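Local coordinates for protein CaaX farnesyltransferase beta subunit Ram1 (Aspergillus fumigatus, PDB 4MBG) that probably transfers a farnesyl group from farnesyl diphosphate to a cysteine near the C-terminus of target proteins, as the zinc-containing, peptide-binding subunit of a heterodimer, at residues S150-V155 against V200-A205. Residues are numbered along the deposited sequence; the frame is centred on the assembly and turned at random.
Sequences SRPWMV and VASSYA. With K (potassium ion), chain J.
Trp-153 lays its indole across the first turns of helix 200-213, where Ala-201, Tyr-204 and Ala-205 receive it. The Ala-205 methyl sits over one face of the six-membered ring in a CH-pi contact, 26° off the normal, and the carbonyl oxygen of Ala-201 lies above the same face toward its rim. CH2 of Trp-153 comes 3.5 Å from CD2 of Tyr-204, the ring planes inclined at 58°. Tyr-204 reaches this place because its CG is anti to the backbone N (chi1 167°); its hydroxyl bonds to that of Tyr-255. Packing is equally tight at Ala-205, whose CB lies 3.5 Å from the carbonyl oxygen of Pro-152. The margin is looser, with CG of Pro-152 4.1 Å from CB of Ser-202. The roughly parallel axes of 151-155 and 200-205 approach to 8.3 Å, consistent with the small Ala-201, Ser-202 and Ala-205 between them; no hydrogen bond joins the segments. NE1 of Trp-153 lies 3.7 Å from CB of Ala-201. A potassium ion stands 3.4 Å from NE1 of Trp-153, a nitrogen that carries a hydrogen, so coordination is doubtful; a water oxygen approaches the ion well off the NE1 direction. Trp-153 also touches the bound farnesyl diphosphate, making this part of the isoprenoid pocket. Within the alpha-alpha toroid, helix 173-181 packs on Pro-152 and helix 251-263 flanks Tyr-204, while from outside it Tyr-88 of the alpha subunit packs on Ser-202.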
loop_
_atom_site.group_PDB
_atom_site.type_symbol
_atom_site.label_atom_id
_atom_site.label_comp_id
_atom_site.label_asym_id
_atom_site.label_seq_id
_atom_site.Cartn_x
_atom_site.Cartn_y
_atom_site.Cartn_z
ATOM N N SER B 150 -6.328 16.432 1.275
ATOM C CA SER B 150 -6.589 15.344 0.304
ATOM C C SER B 150 -7.371 15.805 -0.919
ATOM O O SER B 150 -7.831 14.989 -1.721
ATOM C CB SER B 150 -7.366 14.185 0.948
ATOM O OG SER B 150 -6.664 13.625 2.029
ATOM N N ARG B 151 -7.562 17.110 -1.068
ATOM C CA ARG B 151 -8.367 17.563 -2.206
ATOM C C ARG B 151 -7.854 17.100 -3.590
ATOM O O ARG B 151 -8.651 16.732 -4.444
ATOM C CB ARG B 151 -8.626 19.081 -2.147
ATOM C CG ARG B 151 -9.674 19.459 -1.089
ATOM C CD ARG B 151 -10.003 20.967 -1.107
ATOM N NE ARG B 151 -10.472 21.369 -2.428
ATOM C CZ ARG B 151 -9.904 22.292 -3.189
ATOM N NH1 ARG B 151 -8.856 22.973 -2.746
ATOM N NH2 ARG B 151 -10.417 22.549 -4.386
ATOM N N PRO B 152 -6.523 17.069 -3.801
ATOM C CA PRO B 152 -6.074 16.564 -5.101
ATOM C C PRO B 152 -6.454 15.100 -5.297
ATOM O O PRO B 152 -6.819 14.713 -6.418
ATOM C CB PRO B 152 -4.551 16.759 -5.050
ATOM C CG PRO B 152 -4.403 18.020 -4.145
ATOM C CD PRO B 152 -5.446 17.777 -3.075
ATOM N N TRP B 153 -6.399 14.305 -4.227
ATOM C CA TRP B 153 -6.837 12.906 -4.327
ATOM C C TRP B 153 -8.305 12.811 -4.693
ATOM O O TRP B 153 -8.703 11.951 -5.495
ATOM C CB TRP B 153 -6.654 12.183 -2.996
ATOM C CG TRP B 153 -5.281 11.652 -2.734
ATOM C CD1 TRP B 153 -4.491 11.925 -1.645
ATOM C CD2 TRP B 153 -4.569 10.683 -3.516
ATOM N NE1 TRP B 153 -3.325 11.204 -1.717
ATOM C CE2 TRP B 153 -3.341 10.441 -2.862
ATOM C CE3 TRP B 153 -4.844 10.008 -4.715
ATOM C CZ2 TRP B 153 -2.386 9.561 -3.370
ATOM C CZ3 TRP B 153 -3.894 9.119 -5.217
ATOM C CH2 TRP B 153 -2.682 8.913 -4.548
ATOM N N MET B 154 -9.121 13.669 -4.097
ATOM C CA MET B 154 -10.556 13.613 -4.367
ATOM C C MET B 154 -10.821 13.852 -5.841
ATOM O O MET B 154 -11.656 13.174 -6.448
ATOM C CB MET B 154 -11.310 14.610 -3.483
ATOM C CG MET B 154 -11.228 14.200 -2.004
ATOM S SD MET B 154 -11.541 15.543 -0.859
ATOM C CE MET B 154 -13.258 15.914 -1.196
ATOM N N VAL B 155 -10.064 14.765 -6.438
ATOM C CA VAL B 155 -10.201 15.011 -7.880
ATOM C C VAL B 155 -9.784 13.767 -8.670
ATOM O O VAL B 155 -10.516 13.289 -9.544
ATOM C CB VAL B 155 -9.393 16.242 -8.323
ATOM C CG1 VAL B 155 -9.461 16.428 -9.851
ATOM C CG2 VAL B 155 -9.932 17.495 -7.605
ATOM N N VAL B 200 4.441 14.665 -2.535
ATOM C CA VAL B 200 4.484 13.795 -3.714
ATOM C C VAL B 200 3.127 13.153 -4.032
ATOM O O VAL B 200 2.835 12.896 -5.195
ATOM C CB VAL B 200 5.559 12.672 -3.632
ATOM C CG1 VAL B 200 6.904 13.268 -3.491
ATOM C CG2 VAL B 200 5.275 11.665 -2.484
ATOM N N ALA B 201 2.302 12.878 -3.011
ATOM C CA ALA B 201 0.994 12.249 -3.292
ATOM C C ALA B 201 0.017 13.230 -3.959
ATOM O O ALA B 201 -0.731 12.852 -4.878
ATOM C CB ALA B 201 0.380 11.634 -2.021
ATOM N N SER B 202 0.008 14.484 -3.496
ATOM C CA SER B 202 -0.769 15.536 -4.154
ATOM C C SER B 202 -0.293 15.731 -5.567
ATOM O O SER B 202 -1.092 15.966 -6.473
ATOM C CB SER B 202 -0.539 16.886 -3.466
ATOM O OG SER B 202 -0.611 16.756 -2.092
ATOM N N SER B 203 1.024 15.724 -5.742
ATOM C CA SER B 203 1.595 15.922 -7.067
ATOM C C SER B 203 1.244 14.765 -8.021
ATOM O O SER B 203 0.905 14.980 -9.182
ATOM C CB SER B 203 3.116 16.127 -6.984
ATOM O OG SER B 203 3.433 17.329 -6.277
ATOM N N TYR B 204 1.308 13.542 -7.511
ATOM C CA TYR B 204 0.905 12.359 -8.271
ATOM C C TYR B 204 -0.574 12.465 -8.660
ATOM O O TYR B 204 -0.943 12.262 -9.831
ATOM C CB TYR B 204 1.160 11.143 -7.378
ATOM C CG TYR B 204 0.568 9.814 -7.794
ATOM C CD1 TYR B 204 1.303 8.905 -8.565
ATOM C CD2 TYR B 204 -0.671 9.420 -7.313
ATOM C CE1 TYR B 204 0.779 7.646 -8.895
ATOM C CE2 TYR B 204 -1.201 8.165 -7.636
ATOM C CZ TYR B 204 -0.461 7.286 -8.419
ATOM O OH TYR B 204 -0.999 6.054 -8.721
ATOM N N ALA B 205 -1.426 12.784 -7.680
ATOM C CA ALA B 205 -2.853 12.889 -7.974
ATOM C C ALA B 205 -3.110 13.982 -9.025
ATOM O O ALA B 205 -3.927 13.814 -9.932
ATOM C CB ALA B 205 -3.671 13.171 -6.682
HETATM K K K J . -1.177 9.878 0.522
HETATM O O HOH W 1 -1.852 6.923 1.528
#